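Local coordinates for protein beta-mannosidase (Trichoderma harzianum, PDB 4CVU) that probably hydrolyses terminal, non-reducing beta-D-mannose residues from beta-mannosides, as a fungal beta-mannosidase of glycoside hydrolase family 2, at residues F183-K193 and F198-P208; Q173-Y181 and M494-D502. All blocks are in the same frame, centred on the assembly; numbering follows the deposited sequence.

Both contacts use the long loop between helix 159-168 and strand 215-221 of the galactose-binding-like domain. Interaction 1 folds 183-193 onto 198-208, whereas interaction 2 lays 173-181 against helix 490-501, so in sequence the first is nested within the loop closed by the second. Their centres lie about 18 Å apart, yet the two touch: Trp-190 CZ2 is 3.8 Å from Trp-175 CZ3, and Gln-189 NE2 lies 3.5 Å from Val-180 CG1. One N-acetylglucosamine, part of the enzyme's own glycosylation rather than a bound substrate, borders both, its C8 3.4 Å from Pro-186 CB and its O5 3.6 Å from His-174 NE2. The sodium ion belongs to interaction 2 alone.

Interaction 1 of 2, residues F183-K193 and F198-P208; sequences FEYPNRQWVRK and FGWDWGPAFSP. With NAG (2-acetamido-2-deoxy-beta-D-glucopyranose), chain J.
Phe-183 and Trp-200 form a face-to-face stack, the phenyl ring lying over the five-membered part of the indole with centroids 4.1 Å apart and planes inclined by 27°. The approach is close: Phe-183 CZ reaches Trp-200 CE2 at 3.4 Å, while Trp-200 CA adds a CH-pi contact over the phenyl face. At the far rim of the indole, the edge carrying CZ3 meets one face of the Arg-188 guanidinium, whose plane is turned 70° from it; Arg-188 NH1 donates to Ser-450 O, which helps to hold the guanidinium in place. The second tight region surrounds Phe-198. Tyr-185 CB, Val-191 CG1, Lys-193 CD and Arg-188 CB all converge on its side chain, the last at 3.6 Å from CD2. CG anti to the backbone N (chi1 179°) and a chain extended to CE carry Lys-193 past this ring; a bend at the last torsion then sets NZ 2.9 Å from Pro-208 O, and Asp-197 and Asp-113 form salt bridges with the same ammonium. Phe-198 O accepts a hydrogen bond from Tyr-185 N at 3.2 Å and a weak one from Glu-184 N. Buried waters bridge Glu-184 OE2 to Trp-200 O and Tyr-185 OH to Ala-205 O, while Glu-184 OE1 forms a salt bridge with Arg-80. The looser, partly exposed side is at Asp-201, whose CB comes only to 4.1 Å of Phe-183 CE1; the Phe-183 ring, though stacked, is itself partly exposed. Together these contacts define an irregular, aromatic-rich loop of the galactose-binding-like domain, folded back on itself and facing the catalytic part of the chain through Ser-450, Gln-448 and Glu-467.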
loop_
_atom_site.group_PDB
_atom_site.type_symbol
_atom_site.label_atom_id
_atom_site.label_comp_id
_atom_site.label_asym_id
_atom_site.label_seq_id
_atom_site.Cartn_x
_atom_site.Cartn_y
_atom_site.Cartn_z
ATOM N N PHE A 183 -5.830 -8.308 26.124
ATOM C CA PHE A 183 -6.186 -7.595 24.908
ATOM C C PHE A 183 -5.757 -8.509 23.787
ATOM O O PHE A 183 -6.593 -9.037 23.038
ATOM C CB PHE A 183 -5.482 -6.218 24.836
ATOM C CG PHE A 183 -6.084 -5.173 25.749
ATOM C CD1 PHE A 183 -7.183 -4.444 25.350
ATOM C CD2 PHE A 183 -5.551 -4.924 27.000
ATOM C CE1 PHE A 183 -7.741 -3.482 26.177
ATOM C CE2 PHE A 183 -6.115 -3.973 27.844
ATOM C CZ PHE A 183 -7.200 -3.257 27.426
ATOM N N GLU A 184 -4.446 -8.721 23.690
ATOM C CA GLU A 184 -3.920 -9.737 22.812
ATOM C C GLU A 184 -3.111 -10.763 23.620
ATOM O O GLU A 184 -3.665 -11.814 23.929
ATOM C CB GLU A 184 -3.155 -9.112 21.633
ATOM C CG GLU A 184 -4.125 -8.398 20.694
ATOM C CD GLU A 184 -3.453 -7.585 19.602
ATOM O OE1 GLU A 184 -2.742 -8.166 18.746
ATOM O OE2 GLU A 184 -3.638 -6.345 19.608
ATOM N N TYR A 185 -1.838 -10.491 23.950
ATOM C CA TYR A 185 -1.060 -11.429 24.797
ATOM C C TYR A 185 -1.557 -11.478 26.243
ATOM O O TYR A 185 -1.876 -10.468 26.809
ATOM C CB TYR A 185 0.410 -11.075 24.855
ATOM C CG TYR A 185 1.090 -11.240 23.529
ATOM C CD1 TYR A 185 1.596 -12.484 23.129
ATOM C CD2 TYR A 185 1.205 -10.179 22.647
ATOM C CE1 TYR A 185 2.221 -12.653 21.901
ATOM C CE2 TYR A 185 1.828 -10.331 21.407
ATOM C CZ TYR A 185 2.331 -11.547 21.040
ATOM O OH TYR A 185 2.951 -11.662 19.817
ATOM N N PRO A 186 -1.631 -12.669 26.832
ATOM C CA PRO A 186 -1.955 -12.835 28.242
ATOM C C PRO A 186 -0.749 -12.655 29.132
ATOM O O PRO A 186 0.379 -12.635 28.677
ATOM C CB PRO A 186 -2.357 -14.302 28.314
ATOM C CG PRO A 186 -1.513 -14.938 27.251
ATOM C CD PRO A 186 -1.538 -13.959 26.131
ATOM N N ASN A 187 -1.004 -12.574 30.424
ATOM C CA ASN A 187 0.030 -12.584 31.452
ATOM C C ASN A 187 0.882 -11.342 31.667
ATOM O O ASN A 187 1.866 -11.435 32.367
ATOM C CB ASN A 187 0.937 -13.828 31.339
ATOM C CG ASN A 187 0.179 -15.119 31.490
ATOM O OD1 ASN A 187 -0.647 -15.280 32.374
ATOM N ND2 ASN A 187 0.391 -15.996 30.582
ATOM N N ARG A 188 0.478 -10.189 31.123
ATOM C CA ARG A 188 1.255 -8.958 31.168
ATOM C C ARG A 188 1.501 -8.430 32.585
ATOM O O ARG A 188 2.401 -7.675 32.823
ATOM C CB ARG A 188 0.612 -7.869 30.305
ATOM C CG ARG A 188 -0.619 -7.226 30.875
ATOM C CD ARG A 188 -1.422 -6.364 29.882
ATOM N NE ARG A 188 -2.805 -6.122 30.310
ATOM C CZ ARG A 188 -3.165 -5.124 31.104
ATOM N NH1 ARG A 188 -2.264 -4.343 31.566
ATOM N NH2 ARG A 188 -4.424 -4.910 31.463
ATOM N N GLN A 189 0.666 -8.842 33.535
ATOM C CA GLN A 189 0.809 -8.358 34.901
ATOM C C GLN A 189 2.165 -8.767 35.521
ATOM O O GLN A 189 2.614 -8.164 36.505
ATOM C CB GLN A 189 -0.372 -8.851 35.759
ATOM C CG GLN A 189 -0.384 -10.335 36.126
ATOM C CD GLN A 189 -1.078 -11.214 35.111
ATOM O OE1 GLN A 189 -1.142 -10.889 33.908
ATOM N NE2 GLN A 189 -1.559 -12.387 35.574
ATOM N N TRP A 190 2.799 -9.790 34.945
ATOM C CA TRP A 190 4.046 -10.366 35.495
ATOM C C TRP A 190 5.304 -9.651 35.033
ATOM O O TRP A 190 6.379 -9.938 35.526
ATOM C CB TRP A 190 4.157 -11.887 35.161
ATOM C CG TRP A 190 3.266 -12.661 36.032
ATOM C CD1 TRP A 190 2.097 -13.264 35.687
ATOM C CD2 TRP A 190 3.412 -12.837 37.435
ATOM N NE1 TRP A 190 1.509 -13.836 36.788
ATOM C CE2 TRP A 190 2.300 -13.582 37.878
ATOM C CE3 TRP A 190 4.400 -12.470 38.365
ATOM C CZ2 TRP A 190 2.139 -13.952 39.214
ATOM C CZ3 TRP A 190 4.246 -12.852 39.693
ATOM C CH2 TRP A 190 3.123 -13.578 40.102
ATOM N N VAL A 191 5.180 -8.705 34.106
ATOM C CA VAL A 191 6.384 -8.058 33.557
ATOM C C VAL A 191 6.340 -6.544 33.668
ATOM O O VAL A 191 5.361 -5.920 33.301
ATOM C CB VAL A 191 6.677 -8.508 32.122
ATOM C CG1 VAL A 191 5.473 -8.289 31.201
ATOM C CG2 VAL A 191 7.899 -7.780 31.576
ATOM N N ARG A 192 7.420 -5.953 34.160
ATOM C CA ARG A 192 7.562 -4.509 34.185
ATOM C C ARG A 192 8.013 -4.008 32.807
ATOM O O ARG A 192 9.193 -3.705 32.572
ATOM C CB ARG A 192 8.551 -4.107 35.289
ATOM C CG ARG A 192 8.143 -4.570 36.658
ATOM C CD ARG A 192 6.738 -4.179 36.999
ATOM N NE ARG A 192 6.510 -2.771 36.675
ATOM C CZ ARG A 192 5.363 -2.247 36.243
ATOM N NH1 ARG A 192 4.273 -2.991 36.066
ATOM N NH2 ARG A 192 5.291 -0.941 35.999
ATOM N N LYS A 193 7.017 -3.934 31.914
ATOM C CA LYS A 193 7.148 -3.527 30.511
ATOM C C LYS A 193 5.859 -2.785 30.212
ATOM O O LYS A 193 4.776 -3.035 30.818
ATOM C CB LYS A 193 7.343 -4.754 29.572
ATOM C CG LYS A 193 7.479 -4.448 28.063
ATOM C CD LYS A 193 8.038 -5.635 27.280
ATOM C CE LYS A 193 8.037 -5.463 25.744
ATOM N NZ LYS A 193 8.235 -4.056 25.308
ATOM N N PHE A 198 1.561 -5.293 24.605
ATOM C CA PHE A 198 0.861 -6.539 24.390
ATOM C C PHE A 198 -0.548 -6.354 23.815
ATOM O O PHE A 198 -1.375 -7.296 23.864
ATOM C CB PHE A 198 0.793 -7.328 25.700
ATOM C CG PHE A 198 2.128 -7.457 26.374
ATOM C CD1 PHE A 198 3.073 -8.343 25.890
ATOM C CD2 PHE A 198 2.471 -6.618 27.426
ATOM C CE1 PHE A 198 4.315 -8.425 26.487
ATOM C CE2 PHE A 198 3.717 -6.674 28.007
ATOM C CZ PHE A 198 4.640 -7.598 27.537
ATOM N N GLY A 199 -0.809 -5.128 23.309
ATOM C CA GLY A 199 -2.024 -4.781 22.657
ATOM C C GLY A 199 -2.897 -3.900 23.517
ATOM O O GLY A 199 -2.868 -4.007 24.723
ATOM N N TRP A 200 -3.660 -3.001 22.898
ATOM C CA TRP A 200 -4.740 -2.294 23.630
ATOM C C TRP A 200 -5.889 -2.109 22.642
ATOM O O TRP A 200 -5.785 -2.479 21.443
ATOM C CB TRP A 200 -4.239 -0.961 24.249
ATOM C CG TRP A 200 -4.856 -0.587 25.644
ATOM C CD1 TRP A 200 -5.909 0.224 25.870
ATOM C CD2 TRP A 200 -4.413 -1.034 26.946
ATOM N NE1 TRP A 200 -6.187 0.310 27.221
ATOM C CE2 TRP A 200 -5.286 -0.459 27.902
ATOM C CE3 TRP A 200 -3.397 -1.874 27.386
ATOM C CZ2 TRP A 200 -5.158 -0.685 29.270
ATOM C CZ3 TRP A 200 -3.245 -2.087 28.772
ATOM C CH2 TRP A 200 -4.136 -1.481 29.699
ATOM N N ASP A 201 -6.993 -1.541 23.125
ATOM C CA ASP A 201 -8.159 -1.349 22.303
ATOM C C ASP A 201 -8.037 -0.177 21.321
ATOM O O ASP A 201 -8.977 0.072 20.605
ATOM C CB ASP A 201 -9.471 -1.255 23.134
ATOM C CG ASP A 201 -9.480 -0.142 24.150
ATOM O OD1 ASP A 201 -8.537 0.682 24.248
ATOM O OD2 ASP A 201 -10.500 -0.067 24.884
ATOM N N TRP A 202 -6.863 0.448 21.227
ATOM C CA TRP A 202 -6.557 1.398 20.181
ATOM C C TRP A 202 -5.204 1.138 19.518
ATOM O O TRP A 202 -4.771 1.978 18.789
ATOM C CB TRP A 202 -6.548 2.860 20.686
ATOM C CG TRP A 202 -6.087 3.008 22.081
ATOM C CD1 TRP A 202 -6.884 3.281 23.179
ATOM C CD2 TRP A 202 -4.773 2.818 22.578
ATOM N NE1 TRP A 202 -6.125 3.286 24.313
ATOM C CE2 TRP A 202 -4.822 3.014 23.966
ATOM C CE3 TRP A 202 -3.531 2.508 21.980
ATOM C CZ2 TRP A 202 -3.698 2.894 24.761
ATOM C CZ3 TRP A 202 -2.436 2.429 22.761
ATOM C CH2 TRP A 202 -2.495 2.615 24.129
ATOM N N GLY A 203 -4.544 0.039 19.795
ATOM C CA GLY A 203 -3.146 -0.170 19.293
ATOM C C GLY A 203 -2.784 -1.620 19.155
ATOM O O GLY A 203 -3.518 -2.513 19.654
ATOM N N PRO A 204 -1.675 -1.895 18.422
ATOM C CA PRO A 204 -1.198 -3.238 18.100
ATOM C C PRO A 204 -0.362 -3.833 19.229
ATOM O O PRO A 204 -0.069 -3.144 20.262
ATOM C CB PRO A 204 -0.308 -2.998 16.852
ATOM C CG PRO A 204 0.257 -1.629 17.086
ATOM C CD PRO A 204 -0.815 -0.845 17.830
ATOM N N ALA A 205 0.032 -5.088 19.056
ATOM C CA ALA A 205 0.764 -5.808 20.070
ATOM C C ALA A 205 2.063 -6.340 19.529
ATOM O O ALA A 205 2.163 -7.563 19.294
ATOM C CB ALA A 205 -0.073 -6.976 20.567
ATOM N N PHE A 206 3.051 -5.467 19.378
ATOM C CA PHE A 206 4.327 -5.867 18.765
ATOM C C PHE A 206 5.366 -6.436 19.727
ATOM O O PHE A 206 6.354 -7.034 19.278
ATOM C CB PHE A 206 4.909 -4.706 17.944
ATOM C CG PHE A 206 4.129 -4.418 16.688
ATOM C CD1 PHE A 206 3.927 -5.421 15.745
ATOM C CD2 PHE A 206 3.560 -3.170 16.466
ATOM C CE1 PHE A 206 3.184 -5.183 14.617
ATOM C CE2 PHE A 206 2.814 -2.933 15.321
ATOM C CZ PHE A 206 2.647 -3.949 14.401
ATOM N N SER A 207 5.159 -6.215 21.036
ATOM C CA SER A 207 6.097 -6.611 22.083
ATOM C C SER A 207 7.566 -6.454 21.650
ATOM O O SER A 207 8.331 -7.434 21.683
ATOM C CB SER A 207 5.862 -8.059 22.492
ATOM O OG SER A 207 6.819 -8.436 23.455
ATOM N N PRO A 208 7.976 -5.215 21.348
ATOM C CA PRO A 208 9.347 -4.953 20.890
ATOM C C PRO A 208 10.358 -5.072 22.021
ATOM O O PRO A 208 9.990 -5.014 23.227
ATOM C CB PRO A 208 9.249 -3.532 20.363
ATOM C CG PRO A 208 8.200 -2.901 21.236
ATOM C CD PRO A 208 7.170 -3.994 21.325
HETATM C C1 NAG J . -1.664 -19.397 33.770
HETATM C C2 NAG J . -2.475 -19.843 32.567
HETATM C C3 NAG J . -3.676 -20.710 32.900
HETATM C C4 NAG J . -3.343 -21.827 33.893
HETATM C C5 NAG J . -2.461 -21.317 35.029
HETATM C C6 NAG J . -1.997 -22.474 35.926
HETATM C C7 NAG J . -2.483 -18.414 30.617
HETATM C C8 NAG J . -3.093 -17.194 29.995
HETATM N N2 NAG J . -2.945 -18.690 31.834
HETATM O O3 NAG J . -4.115 -21.257 31.674
HETATM O O4 NAG J . -4.561 -22.276 34.449
HETATM O O5 NAG J . -1.346 -20.571 34.529
HETATM O O6 NAG J . -0.583 -22.595 35.947
HETATM O O7 NAG J . -1.611 -19.069 30.010
HETATM O O HOH W 1 -2.982 -7.960 26.454
HETATM O O HOH W 2 -5.646 -5.372 21.231
HETATM O O HOH W 3 3.899 -9.318 18.178
#

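Interaction 2 of 2, residues Q173-Y181 and M494-D502. With NA (sodium ion), chain B; NAG (2-acetamido-2-deoxy-beta-D-glucopyranose), chain J; NAG (2-acetamido-2-deoxy-beta-D-glucopyranose), chain L.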
loop_
_atom_site.group_PDB
_atom_site.type_symbol
_atom_site.label_atom_id
_atom_site.label_comp_id
_atom_site.label_asym_id
_atom_site.label_seq_id
_atom_site.Cartn_x
_atom_site.Cartn_y
_atom_site.Cartn_z
ATOM N N GLN A 173 1.060 -16.371 42.183
ATOM C CA GLN A 173 -0.313 -15.906 42.251
ATOM C C GLN A 173 -1.059 -16.034 40.921
ATOM O O GLN A 173 -0.486 -15.886 39.825
ATOM C CB GLN A 173 -0.378 -14.455 42.743
ATOM C CG GLN A 173 -1.787 -14.035 43.119
ATOM C CD GLN A 173 -1.856 -12.690 43.824
ATOM O OE1 GLN A 173 -0.857 -12.007 43.978
ATOM N NE2 GLN A 173 -3.051 -12.321 44.273
ATOM N N HIS A 174 -2.343 -16.343 41.044
ATOM C CA HIS A 174 -3.266 -16.349 39.929
ATOM C C HIS A 174 -4.524 -15.601 40.314
ATOM O O HIS A 174 -4.868 -15.521 41.495
ATOM C CB HIS A 174 -3.583 -17.784 39.504
ATOM C CG HIS A 174 -2.383 -18.509 38.993
ATOM N ND1 HIS A 174 -1.584 -19.286 39.802
ATOM C CD2 HIS A 174 -1.801 -18.509 37.770
ATOM C CE1 HIS A 174 -0.586 -19.774 39.088
ATOM N NE2 HIS A 174 -0.682 -19.303 37.856
ATOM N N TRP A 175 -5.189 -15.050 39.303
ATOM C CA TRP A 175 -6.355 -14.223 39.503
ATOM C C TRP A 175 -7.468 -14.782 38.631
ATOM O O TRP A 175 -7.194 -15.531 37.664
ATOM C CB TRP A 175 -6.055 -12.776 39.053
ATOM C CG TRP A 175 -5.083 -12.034 39.884
ATOM C CD1 TRP A 175 -5.377 -11.140 40.872
ATOM C CD2 TRP A 175 -3.658 -12.081 39.796
ATOM N NE1 TRP A 175 -4.224 -10.636 41.411
ATOM C CE2 TRP A 175 -3.153 -11.190 40.765
ATOM C CE3 TRP A 175 -2.753 -12.794 38.999
ATOM C CZ2 TRP A 175 -1.788 -10.999 40.964
ATOM C CZ3 TRP A 175 -1.391 -12.606 39.199
ATOM C CH2 TRP A 175 -0.921 -11.714 40.173
ATOM N N PRO A 176 -8.716 -14.399 38.935
ATOM C CA PRO A 176 -9.841 -14.753 38.069
ATOM C C PRO A 176 -9.633 -14.247 36.648
ATOM O O PRO A 176 -8.970 -13.233 36.442
ATOM C CB PRO A 176 -11.044 -14.060 38.720
ATOM C CG PRO A 176 -10.628 -13.838 40.121
ATOM C CD PRO A 176 -9.150 -13.658 40.123
ATOM N N ALA A 177 -10.197 -14.978 35.692
ATOM C CA ALA A 177 -10.047 -14.693 34.288
ATOM C C ALA A 177 -10.484 -13.259 33.939
ATOM O O ALA A 177 -9.831 -12.593 33.156
ATOM C CB ALA A 177 -10.852 -15.712 33.480
ATOM N N SER A 178 -11.563 -12.782 34.557
ATOM C CA SER A 178 -12.068 -11.446 34.282
ATOM C C SER A 178 -11.094 -10.337 34.722
ATOM O O SER A 178 -11.097 -9.248 34.155
ATOM C CB SER A 178 -13.464 -11.242 34.904
ATOM O OG SER A 178 -13.426 -11.304 36.309
ATOM N N VAL A 179 -10.257 -10.635 35.716
ATOM C CA VAL A 179 -9.280 -9.690 36.246
ATOM C C VAL A 179 -8.031 -9.598 35.340
ATOM O O VAL A 179 -7.467 -8.522 35.197
ATOM C CB VAL A 179 -8.891 -10.048 37.692
ATOM C CG1 VAL A 179 -7.762 -9.176 38.208
ATOM C CG2 VAL A 179 -10.098 -9.907 38.633
ATOM N N VAL A 180 -7.617 -10.704 34.740
ATOM C CA VAL A 180 -6.401 -10.737 33.889
ATOM C C VAL A 180 -6.730 -10.968 32.401
ATOM O O VAL A 180 -5.890 -11.372 31.608
ATOM C CB VAL A 180 -5.404 -11.811 34.397
ATOM C CG1 VAL A 180 -4.906 -11.440 35.784
ATOM C CG2 VAL A 180 -6.025 -13.201 34.407
ATOM N N TYR A 181 -7.979 -10.730 32.040
ATOM C CA TYR A 181 -8.443 -10.839 30.668
ATOM C C TYR A 181 -7.534 -10.053 29.745
ATOM O O TYR A 181 -7.317 -8.864 29.974
ATOM C CB TYR A 181 -9.853 -10.278 30.588
ATOM C CG TYR A 181 -10.463 -10.329 29.212
ATOM C CD1 TYR A 181 -10.747 -11.527 28.599
ATOM C CD2 TYR A 181 -10.784 -9.158 28.541
ATOM C CE1 TYR A 181 -11.325 -11.575 27.331
ATOM C CE2 TYR A 181 -11.338 -9.193 27.277
ATOM C CZ TYR A 181 -11.607 -10.400 26.691
ATOM O OH TYR A 181 -12.187 -10.383 25.449
ATOM N N MET A 494 -11.317 -2.295 38.165
ATOM C CA MET A 494 -10.739 -3.619 38.374
ATOM C C MET A 494 -10.942 -4.206 39.760
ATOM O O MET A 494 -11.144 -5.415 39.884
ATOM C CB MET A 494 -9.257 -3.626 38.032
ATOM C CG MET A 494 -8.988 -3.402 36.564
ATOM S SD MET A 494 -10.091 -4.326 35.484
ATOM C CE MET A 494 -9.844 -5.970 36.184
ATOM N N LEU A 495 -10.902 -3.373 40.793
ATOM C CA LEU A 495 -11.202 -3.850 42.131
ATOM C C LEU A 495 -12.644 -4.366 42.288
ATOM O O LEU A 495 -12.856 -5.458 42.806
ATOM C CB LEU A 495 -10.810 -2.814 43.213
ATOM C CG LEU A 495 -9.282 -2.673 43.445
ATOM C CD1 LEU A 495 -8.922 -1.481 44.334
ATOM C CD2 LEU A 495 -8.654 -3.917 44.018
ATOM N N PRO A 496 -13.644 -3.605 41.814
ATOM C CA PRO A 496 -15.004 -4.184 41.901
ATOM C C PRO A 496 -15.216 -5.419 40.999
ATOM O O PRO A 496 -15.974 -6.299 41.363
ATOM C CB PRO A 496 -15.922 -3.031 41.506
ATOM C CG PRO A 496 -15.109 -1.780 41.736
ATOM C CD PRO A 496 -13.656 -2.146 41.563
ATOM N N ILE A 497 -14.500 -5.509 39.878
ATOM C CA ILE A 497 -14.515 -6.738 39.066
ATOM C C ILE A 497 -13.950 -7.910 39.913
ATOM O O ILE A 497 -14.524 -8.989 39.951
ATOM C CB ILE A 497 -13.732 -6.589 37.728
ATOM C CG1 ILE A 497 -14.529 -5.758 36.738
ATOM C CG2 ILE A 497 -13.444 -7.961 37.123
ATOM C CD1 ILE A 497 -13.740 -5.366 35.508
ATOM N N ALA A 498 -12.858 -7.659 40.602
ATOM C CA ALA A 498 -12.282 -8.654 41.473
ATOM C C ALA A 498 -13.217 -9.032 42.641
ATOM O O ALA A 498 -13.339 -10.206 42.943
ATOM C CB ALA A 498 -10.940 -8.232 41.959
ATOM N N GLN A 499 -13.885 -8.072 43.255
ATOM C CA GLN A 499 -14.860 -8.397 44.277
ATOM C C GLN A 499 -15.985 -9.265 43.746
ATOM O O GLN A 499 -16.333 -10.259 44.367
ATOM C CB GLN A 499 -15.408 -7.145 44.961
ATOM C CG GLN A 499 -16.784 -7.336 45.619
ATOM C CD GLN A 499 -16.830 -6.813 47.032
ATOM O OE1 GLN A 499 -16.445 -7.508 47.956
ATOM N NE2 GLN A 499 -17.285 -5.564 47.206
ATOM N N GLY A 500 -16.540 -8.905 42.606
ATOM C CA GLY A 500 -17.532 -9.714 41.964
ATOM C C GLY A 500 -17.050 -11.098 41.564
ATOM O O GLY A 500 -17.747 -12.057 41.689
ATOM N N ALA A 501 -15.858 -11.187 41.031
ATOM C CA ALA A 501 -15.392 -12.420 40.426
ATOM C C ALA A 501 -14.955 -13.438 41.472
ATOM O O ALA A 501 -15.109 -14.627 41.256
ATOM C CB ALA A 501 -14.246 -12.142 39.477
ATOM N N ASP A 502 -14.398 -12.979 42.589
ATOM C CA ASP A 502 -13.945 -13.890 43.665
ATOM C C ASP A 502 -14.079 -13.229 45.026
ATOM O O ASP A 502 -13.094 -12.762 45.572
ATOM C CB ASP A 502 -12.487 -14.301 43.418
ATOM C CG ASP A 502 -12.038 -15.490 44.285
ATOM O OD1 ASP A 502 -12.629 -15.764 45.353
ATOM O OD2 ASP A 502 -11.062 -16.144 43.888
HETATM NA NA NA B . -10.744 -17.424 46.086
HETATM C C1 NAG J . -1.664 -19.397 33.770
HETATM C C2 NAG J . -2.475 -19.843 32.567
HETATM C C3 NAG J . -3.676 -20.710 32.900
HETATM C C4 NAG J . -3.343 -21.827 33.893
HETATM C C5 NAG J . -2.461 -21.317 35.029
HETATM C C6 NAG J . -1.997 -22.474 35.926
HETATM C C7 NAG J . -2.483 -18.414 30.617
HETATM C C8 NAG J . -3.093 -17.194 29.995
HETATM N N2 NAG J . -2.945 -18.690 31.834
HETATM O O3 NAG J . -4.115 -21.257 31.674
HETATM O O4 NAG J . -4.561 -22.276 34.449
HETATM O O5 NAG J . -1.346 -20.571 34.529
HETATM O O6 NAG J . -0.583 -22.595 35.947
HETATM O O7 NAG J . -1.611 -19.069 30.010
HETATM C C1 NAG L . -14.159 -10.879 22.590
HETATM C C2 NAG L . -15.485 -10.739 23.284
HETATM C C3 NAG L . -15.556 -11.731 24.433
HETATM C C4 NAG L . -15.274 -13.128 23.877
HETATM C C5 NAG L . -13.954 -13.137 23.101
HETATM C C6 NAG L . -13.623 -14.490 22.483
HETATM C C7 NAG L . -16.761 -8.669 23.679
HETATM C C8 NAG L . -16.731 -7.242 24.178
HETATM N N2 NAG L . -15.622 -9.363 23.728
HETATM O O3 NAG L . -16.845 -11.617 25.040
HETATM O O4 NAG L . -15.206 -14.106 24.908
HETATM O O5 NAG L . -14.036 -12.189 22.057
HETATM O O6 NAG L . -14.686 -14.868 21.644
HETATM O O7 NAG L . -17.816 -9.110 23.242
#
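Val-179 turns CG2 onto helix 490-501, 3.8 Å from Ala-498 CB, in a loop-on-helix packing that joins the galactose-binding-like domain to a helix following strand 481-485 of the catalytic barrel. Met-494, Ile-497, Ala-498 and Ala-501, at spacings of three and four residues, supply one face of that helix. The first torsion of Val-179 separates its branches: CG1 is anti to the backbone N (chi1 173°), leaving CG2 beside that N and directed at Ala-498. Met-494 lies one turn earlier in the helix than Ala-498. Its chain bends at chi2 (-43°) and chi3 (-53°), which brings CE back to within 3.6 Å of Val-179 O; this carbonyl is hydrogen-bonded to Thr-452 OG1. Val-179, Met-494 and Ala-498 form the buried part. Toward the surface, Ser-178 sets OG between two methyl groups, 3.4 Å from Ile-497 CG2 and 3.4 Å from Ala-501 CB, so its cross-segment contact is with carbon alone. Pro-176 then rests on the end of the helix: its CB meets Ala-501 CB at 3.8 Å, and its CG meets Asp-502 CB, the proline and aspartate side chains crossing at about a right angle. Van der Waals packing therefore carries the interface, in keeping with its modest 294 Å² of buried surface. Beyond the proline, the Asp-502 carboxylate turns to the sodium ion, which Thr-505 also binds, and grips it with both oxygens, OD1 and OD2 each 2.6 Å from the metal.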